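Local coordinates for uncharacterized protein SCO6318 (Streptomyces coelicolor A3, PDB 2QZ7), which is of unknown function but belongs to the TerD family, whose namesake is tied to tellurite resistance, and binds sodium ions in the crystal, at residues I47-Y51 with F182-G187; T154-F158 with E167-A171. All coordinates share one frame; numbering follows the deposited sequence.

Interaction 1 of 2, residues I47-Y51 with F182-G187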
ATOM      1  N   ILE A  47      -1.186   2.392  -2.293  1.00 43.58           N
ATOM      2  CA  ILE A  47      -1.834   1.703  -3.415  1.00 43.34           C
ATOM      3  C   ILE A  47      -2.168   0.305  -2.958  1.00 42.97           C
ATOM      4  O   ILE A  47      -1.333  -0.336  -2.345  1.00 44.06           O
ATOM      5  CB  ILE A  47      -0.855   1.599  -4.641  1.00 43.25           C
ATOM      6  CG1 ILE A  47      -0.403   3.013  -5.113  1.00 44.76           C
ATOM      7  CG2 ILE A  47      -1.528   0.830  -5.768  1.00 42.72           C
ATOM      8  CD1 ILE A  47       0.670   2.960  -6.269  1.00 42.23           C
ATOM      9  N   ALA A  48      -3.370  -0.191  -3.275  1.00 43.43           N
ATOM     10  CA  ALA A  48      -3.701  -1.605  -3.029  1.00 41.80           C
ATOM     11  C   ALA A  48      -4.275  -2.261  -4.288  1.00 41.69           C
ATOM     12  O   ALA A  48      -4.814  -1.575  -5.164  1.00 41.92           O
ATOM     13  CB  ALA A  48      -4.719  -1.745  -1.871  1.00 41.83           C
ATOM     14  N   THR A  49      -4.121  -3.581  -4.365  1.00 42.80           N
ATOM     15  CA  THR A  49      -4.710  -4.418  -5.424  1.00 42.61           C
ATOM     16  C   THR A  49      -5.346  -5.605  -4.821  1.00 42.33           C
ATOM     17  O   THR A  49      -4.912  -6.069  -3.784  1.00 41.75           O
ATOM     18  CB  THR A  49      -3.654  -4.885  -6.416  1.00 41.49           C
ATOM     19  OG1 THR A  49      -2.454  -5.145  -5.687  1.00 42.49           O
ATOM     20  CG2 THR A  49      -3.346  -3.733  -7.460  1.00 39.86           C
ATOM     21  N   THR A  50      -6.378  -6.100  -5.497  1.00 42.76           N
ATOM     22  CA  THR A  50      -7.128  -7.275  -5.087  1.00 43.70           C
ATOM     23  C   THR A  50      -6.887  -8.351  -6.161  1.00 44.23           C
ATOM     24  O   THR A  50      -6.556  -8.015  -7.339  1.00 43.28           O
ATOM     25  CB  THR A  50      -8.647  -6.941  -5.011  1.00 43.52           C
ATOM     26  OG1 THR A  50      -9.070  -6.411  -6.276  1.00 44.00           O
ATOM     27  CG2 THR A  50      -8.892  -5.875  -3.948  1.00 43.91           C
ATOM     28  N   TYR A  51      -6.994  -9.611  -5.723  1.00 43.61           N
ATOM     29  CA  TYR A  51      -6.700 -10.816  -6.530  1.00 44.29           C
ATOM     30  C   TYR A  51      -7.809 -11.851  -6.345  1.00 44.36           C
ATOM     31  O   TYR A  51      -8.281 -12.069  -5.219  1.00 43.98           O
ATOM     32  CB  TYR A  51      -5.309 -11.412  -6.190  1.00 44.09           C
ATOM     33  CG  TYR A  51      -4.246 -10.365  -6.439  1.00 44.61           C
ATOM     34  CD1 TYR A  51      -3.640 -10.241  -7.709  1.00 42.92           C
ATOM     35  CD2 TYR A  51      -3.905  -9.436  -5.450  1.00 43.94           C
ATOM     36  CE1 TYR A  51      -2.703  -9.238  -7.956  1.00 41.14           C
ATOM     37  CE2 TYR A  51      -2.984  -8.414  -5.702  1.00 43.45           C
ATOM     38  CZ  TYR A  51      -2.385  -8.327  -6.967  1.00 44.49           C
ATOM     39  OH  TYR A  51      -1.462  -7.318  -7.245  1.00 45.16           O
ATOM     40  N   PHE A 182       4.240  -0.327 -10.852  1.00 40.78           N
ATOM     41  CA  PHE A 182       4.240  -1.011  -9.535  1.00 41.16           C
ATOM     42  C   PHE A 182       2.940  -1.762  -9.312  1.00 42.79           C
ATOM     43  O   PHE A 182       2.941  -2.931  -8.896  1.00 42.77           O
ATOM     44  CB  PHE A 182       4.434   0.018  -8.413  1.00 41.32           C
ATOM     45  CG  PHE A 182       4.304  -0.526  -7.013  1.00 40.34           C
ATOM     46  CD1 PHE A 182       5.150  -1.553  -6.557  1.00 41.85           C
ATOM     47  CD2 PHE A 182       3.333  -0.008  -6.152  1.00 39.29           C
ATOM     48  CE1 PHE A 182       5.046  -2.026  -5.252  1.00 40.19           C
ATOM     49  CE2 PHE A 182       3.227  -0.446  -4.846  1.00 40.20           C
ATOM     50  CZ  PHE A 182       4.098  -1.457  -4.372  1.00 36.79           C
ATOM     51  N   ALA A 183       1.838  -1.119  -9.642  1.00 41.34           N
ATOM     52  CA  ALA A 183       0.543  -1.769  -9.398  1.00 43.29           C
ATOM     53  C   ALA A 183       0.391  -3.050 -10.187  1.00 42.64           C
ATOM     54  O   ALA A 183      -0.251  -4.009  -9.695  1.00 44.50           O
ATOM     55  CB  ALA A 183      -0.647  -0.775  -9.656  1.00 42.22           C
ATOM     56  N   THR A 184       0.933  -3.083 -11.406  1.00 41.21           N
ATOM     57  CA  THR A 184       0.912  -4.325 -12.238  1.00 41.14           C
ATOM     58  C   THR A 184       1.762  -5.489 -11.719  1.00 41.17           C
ATOM     59  O   THR A 184       1.543  -6.662 -12.101  1.00 40.78           O
ATOM     60  CB  THR A 184       1.371  -4.061 -13.699  1.00 40.90           C
ATOM     61  OG1 THR A 184       2.810  -3.996 -13.754  1.00 39.90           O
ATOM     62  CG2 THR A 184       0.754  -2.749 -14.237  1.00 41.08           C
ATOM     63  N   GLU A 185       2.740  -5.182 -10.879  1.00 41.05           N
ATOM     64  CA  GLU A 185       3.733  -6.207 -10.484  1.00 41.09           C
ATOM     65  C   GLU A 185       3.759  -6.448  -8.989  1.00 41.69           C
ATOM     66  O   GLU A 185       4.338  -7.437  -8.556  1.00 40.07           O
ATOM     67  CB  GLU A 185       5.143  -5.841 -10.965  1.00 41.67           C
ATOM     68  CG  GLU A 185       5.766  -4.633 -10.336  1.00 44.26           C
ATOM     69  CD  GLU A 185       7.134  -4.297 -10.930  1.00 47.41           C
ATOM     70  OE1 GLU A 185       7.542  -4.919 -11.925  1.00 47.68           O
ATOM     71  OE2 GLU A 185       7.812  -3.401 -10.410  1.00 51.22           O
HETATM   72  N   MSE A 186       3.071  -5.581  -8.211  1.00 40.19           N
HETATM   73  CA  MSE A 186       3.144  -5.676  -6.747  1.00 40.95           C
HETATM   74  C   MSE A 186       2.558  -7.006  -6.234  1.00 41.89           C
HETATM   75  O   MSE A 186       2.899  -7.422  -5.139  1.00 44.08           O
HETATM   76  CB  MSE A 186       2.421  -4.513  -6.058  1.00 39.75           C
HETATM   77  CG  MSE A 186       0.927  -4.541  -6.241  1.00 39.96           C
HETATM   78 SE   MSE A 186       0.035  -2.865  -5.650  0.85 48.13          SE
HETATM   79  CE  MSE A 186       0.557  -2.861  -3.784  1.00 44.10           C
ATOM     80  N   GLY A 187       1.672  -7.644  -7.005  1.00 42.66           N
ATOM     81  CA  GLY A 187       1.061  -8.916  -6.574  1.00 42.51           C
ATOM     82  C   GLY A 187       1.735 -10.161  -7.096  1.00 44.50           C
ATOM     83  O   GLY A 187       1.344 -11.290  -6.748  1.00 42.88           O
TER
HETATM   84  O   HOH W   1       0.060  -6.807  -9.234  1.00 25.87           O

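Interaction 2 of 2, residues T154-F158 with E167-A171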
ATOM      1  N   THR A 154       5.811  -2.992  -1.359  1.00 43.13           N
ATOM      2  CA  THR A 154       4.628  -3.598  -0.696  1.00 43.04           C
ATOM      3  C   THR A 154       4.910  -3.514   0.797  1.00 43.56           C
ATOM      4  O   THR A 154       6.095  -3.465   1.186  1.00 42.51           O
ATOM      5  CB  THR A 154       4.412  -5.065  -1.124  1.00 42.26           C
ATOM      6  OG1 THR A 154       5.630  -5.797  -0.942  1.00 43.49           O
ATOM      7  CG2 THR A 154       4.038  -5.096  -2.587  1.00 42.00           C
ATOM      8  N   VAL A 155       3.863  -3.444   1.635  1.00 43.14           N
ATOM      9  CA  VAL A 155       4.065  -3.489   3.078  1.00 44.37           C
ATOM     10  C   VAL A 155       3.268  -4.637   3.755  1.00 44.68           C
ATOM     11  O   VAL A 155       3.721  -5.162   4.787  1.00 44.49           O
ATOM     12  CB  VAL A 155       3.780  -2.116   3.819  1.00 45.26           C
ATOM     13  CG1 VAL A 155       4.497  -0.901   3.122  1.00 44.32           C
ATOM     14  CG2 VAL A 155       2.331  -1.870   3.946  1.00 46.49           C
ATOM     15  N   ALA A 156       2.105  -5.025   3.196  1.00 44.37           N
ATOM     16  CA  ALA A 156       1.223  -5.988   3.894  1.00 44.35           C
ATOM     17  C   ALA A 156       0.405  -6.813   2.921  1.00 45.05           C
ATOM     18  O   ALA A 156      -0.044  -6.306   1.873  1.00 43.95           O
ATOM     19  CB  ALA A 156       0.272  -5.232   4.879  1.00 43.12           C
ATOM     20  N   GLU A 157       0.170  -8.065   3.293  1.00 43.37           N
ATOM     21  CA  GLU A 157      -0.653  -8.959   2.498  1.00 44.36           C
ATOM     22  C   GLU A 157      -1.833  -9.442   3.361  1.00 44.11           C
ATOM     23  O   GLU A 157      -1.618  -9.866   4.494  1.00 43.89           O
ATOM     24  CB  GLU A 157       0.185 -10.184   2.062  1.00 43.61           C
ATOM     25  CG  GLU A 157      -0.586 -11.170   1.249  1.00 45.39           C
ATOM     26  CD  GLU A 157       0.102 -12.490   1.065  1.00 48.75           C
ATOM     27  OE1 GLU A 157       0.272 -13.225   2.071  1.00 49.23           O
ATOM     28  OE2 GLU A 157       0.433 -12.811  -0.095  1.00 48.55           O
ATOM     29  N   PHE A 158      -3.053  -9.378   2.832  1.00 43.97           N
ATOM     30  CA  PHE A 158      -4.206 -10.026   3.455  1.00 43.37           C
ATOM     31  C   PHE A 158      -4.676 -11.162   2.538  1.00 44.24           C
ATOM     32  O   PHE A 158      -4.795 -10.984   1.312  1.00 43.86           O
ATOM     33  CB  PHE A 158      -5.334  -9.026   3.746  1.00 43.08           C
ATOM     34  CG  PHE A 158      -4.844  -7.741   4.394  1.00 44.90           C
ATOM     35  CD1 PHE A 158      -4.605  -7.685   5.763  1.00 45.57           C
ATOM     36  CD2 PHE A 158      -4.601  -6.622   3.624  1.00 46.11           C
ATOM     37  CE1 PHE A 158      -4.109  -6.510   6.359  1.00 47.66           C
ATOM     38  CE2 PHE A 158      -4.153  -5.409   4.199  1.00 47.92           C
ATOM     39  CZ  PHE A 158      -3.877  -5.374   5.569  1.00 47.54           C
ATOM     40  N   GLU A 167      -6.355 -13.083   7.071  1.00 45.53           N
ATOM     41  CA  GLU A 167      -5.136 -13.037   7.862  1.00 45.80           C
ATOM     42  C   GLU A 167      -4.146 -12.038   7.292  1.00 45.59           C
ATOM     43  O   GLU A 167      -4.178 -11.738   6.105  1.00 45.98           O
ATOM     44  CB  GLU A 167      -4.528 -14.438   7.987  1.00 46.27           C
ATOM     45  CG  GLU A 167      -5.414 -15.321   8.793  1.00 47.47           C
ATOM     46  CD  GLU A 167      -5.036 -16.786   8.765  1.00 48.31           C
ATOM     47  OE1 GLU A 167      -4.317 -17.232   7.842  1.00 50.16           O
ATOM     48  OE2 GLU A 167      -5.483 -17.488   9.674  1.00 47.79           O
ATOM     49  N   PHE A 168      -3.303 -11.495   8.169  1.00 44.72           N
ATOM     50  CA  PHE A 168      -2.318 -10.513   7.802  1.00 44.64           C
ATOM     51  C   PHE A 168      -0.952 -11.179   7.716  1.00 44.34           C
ATOM     52  O   PHE A 168      -0.648 -12.092   8.468  1.00 42.63           O
ATOM     53  CB  PHE A 168      -2.322  -9.368   8.837  1.00 44.30           C
ATOM     54  CG  PHE A 168      -1.014  -8.650   8.969  1.00 43.68           C
ATOM     55  CD1 PHE A 168      -0.677  -7.615   8.108  1.00 43.01           C
ATOM     56  CD2 PHE A 168      -0.133  -8.986   9.995  1.00 45.48           C
ATOM     57  CE1 PHE A 168       0.525  -6.942   8.263  1.00 44.33           C
ATOM     58  CE2 PHE A 168       1.076  -8.317  10.144  1.00 44.51           C
ATOM     59  CZ  PHE A 168       1.404  -7.310   9.278  1.00 41.49           C
ATOM     60  N   ARG A 169      -0.140 -10.713   6.785  1.00 43.52           N
ATOM     61  CA  ARG A 169       1.275 -11.026   6.803  1.00 44.74           C
ATOM     62  C   ARG A 169       2.043  -9.790   6.437  1.00 44.90           C
ATOM     63  O   ARG A 169       1.650  -9.064   5.523  1.00 45.07           O
ATOM     64  CB  ARG A 169       1.623 -12.200   5.887  1.00 44.23           C
ATOM     65  CG  ARG A 169       1.578 -13.467   6.668  1.00 46.58           C
ATOM     66  CD  ARG A 169       1.692 -14.680   5.860  1.00 48.66           C
ATOM     67  NE  ARG A 169       3.072 -15.139   5.714  1.00 47.85           N
ATOM     68  CZ  ARG A 169       3.430 -16.058   4.829  1.00 47.29           C
ATOM     69  NH1 ARG A 169       2.505 -16.619   4.046  1.00 45.89           N
ATOM     70  NH2 ARG A 169       4.698 -16.435   4.740  1.00 49.04           N
ATOM     71  N   GLU A 170       3.120  -9.549   7.168  1.00 45.01           N
ATOM     72  CA  GLU A 170       4.057  -8.519   6.815  1.00 46.15           C
ATOM     73  C   GLU A 170       4.651  -8.881   5.449  1.00 46.02           C
ATOM     74  O   GLU A 170       5.076 -10.009   5.231  1.00 45.07           O
ATOM     75  CB  GLU A 170       5.154  -8.414   7.860  1.00 45.90           C
ATOM     76  CG  GLU A 170       5.978  -7.143   7.747  1.00 50.08           C
ATOM     77  CD  GLU A 170       7.236  -7.191   8.580  1.00 55.50           C
ATOM     78  OE1 GLU A 170       8.332  -7.005   8.000  1.00 58.87           O
ATOM     79  OE2 GLU A 170       7.137  -7.448   9.799  1.00 56.79           O
ATOM     80  N   ALA A 171       4.658  -7.929   4.519  1.00 45.29           N
ATOM     81  CA  ALA A 171       5.196  -8.219   3.202  1.00 45.41           C
ATOM     82  C   ALA A 171       5.918  -6.985   2.682  1.00 45.76           C
ATOM     83  O   ALA A 171       5.531  -6.383   1.666  1.00 45.76           O
ATOM     84  CB  ALA A 171       4.088  -8.692   2.245  1.00 44.44           C
TER

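Interaction 1 of 2, residues I47-Y51 with F182-G187
The ring of F182 receives I47 at its edge: CD1 of I47 lies in the ring plane, 4.0 Å from CD2 of F182. One face of this ring carries CB of M186, a selenomethionine, 3.7 Å above the plane and displaced toward the rim. At the edge of the Y51 ring, also in plane, sits a water that joins the two segments. It is 2.6 Å from Y51 OH, donates to A183 O and accepts from G187 N, bridging the tyrosine to that backbone. G187 CA approaches the ring obliquely, 3.1 Å from Y51 OH. That hydroxyl is also hydrogen-bonded within the strand to T49 OG1 at 2.9 Å, which, with the water, probably restricts its rotation.

M186 lies between the F182 and Y51 contacts, its side chain crossing I47 and T49. The chain bends at chi3 (-60°), turning M186 CE toward the backbone, 3.5 Å from I47 O. M186 SE lies 3.4 Å from T49 OG1. It is 4.0 Å from I47 CG2. A183 CB adds an apolar contact to I47 CG2. Direct contacts are thus van der Waals, with the polar link carried by water.

Strand 44-52 lies between 62-64 and 104-113, and helix 179-185, with M186 and G187 after it, packs over the face of I47, T49 and Y51. R106 makes a cation-pi contact with Y51 and bonds G187 O, while F175 meets F182 edge-to-face.

Interaction 2 of 2, residues T154-F158 with E167-A171
F158 and F168, a non-hydrogen-bonded antiparallel pair, meet where the contact is tight: CE1 of F158 reaches the edge of the F168 ring, 4.0 Å from F168 CD1. A156 CB touches the same edge, 3.8 Å from F168 CE1. With CG anti to the backbone N (chi1 153°), the F168 ring leans forward along its strand, toward E170, and E170 N stands over one face. The ring meets L139 and L140 of strand 137-142, in the other sheet. E157 N donates to R169 O at 2.9 Å, nearly straight (168°), and R169 N returns a more bent bond (151°) to E157 O. A171 N bonds V155 O from above the carbonyl plane, and T154 OG1 donates to A171 O at 2.7 Å.

The E157 and R169 side chains are looser. They run alongside each other the same way, yet E157 OE1 stays 4.5 Å from R169 NH1, well out of the guanidinium plane. R169 is solvent-exposed, whereas E157 OE2 pairs with R106.

A classic beta bulge sets V155 and A156 together opposite V109 of strand 104-113. The pairing belongs to a beta hairpin, strands 152-160 and 166-175, at the margin of a five-stranded antiparallel sheet.

Interaction 1 is wholly buried, whereas interaction 2 is only partly so, with E167, R169 and E170 exposed. Both use the sheet that contains strands 44-52, 152-160 and 166-175, and strand 104-113 lies between their two sites. Interaction 1 docks the helix following strand 166-175 onto that sheet by apolar contacts and a water; interaction 2 builds the sheet itself through direct backbone bonds. They touch at T154, which approaches M186 O through CG2 and F182 CZ through its backbone N. R106 serves both, through a cation-pi contact with Y51, a hydrogen bond to G187 O and a salt bridge to E157. In sequence, interaction 2 is nested within the loop closed by interaction 1.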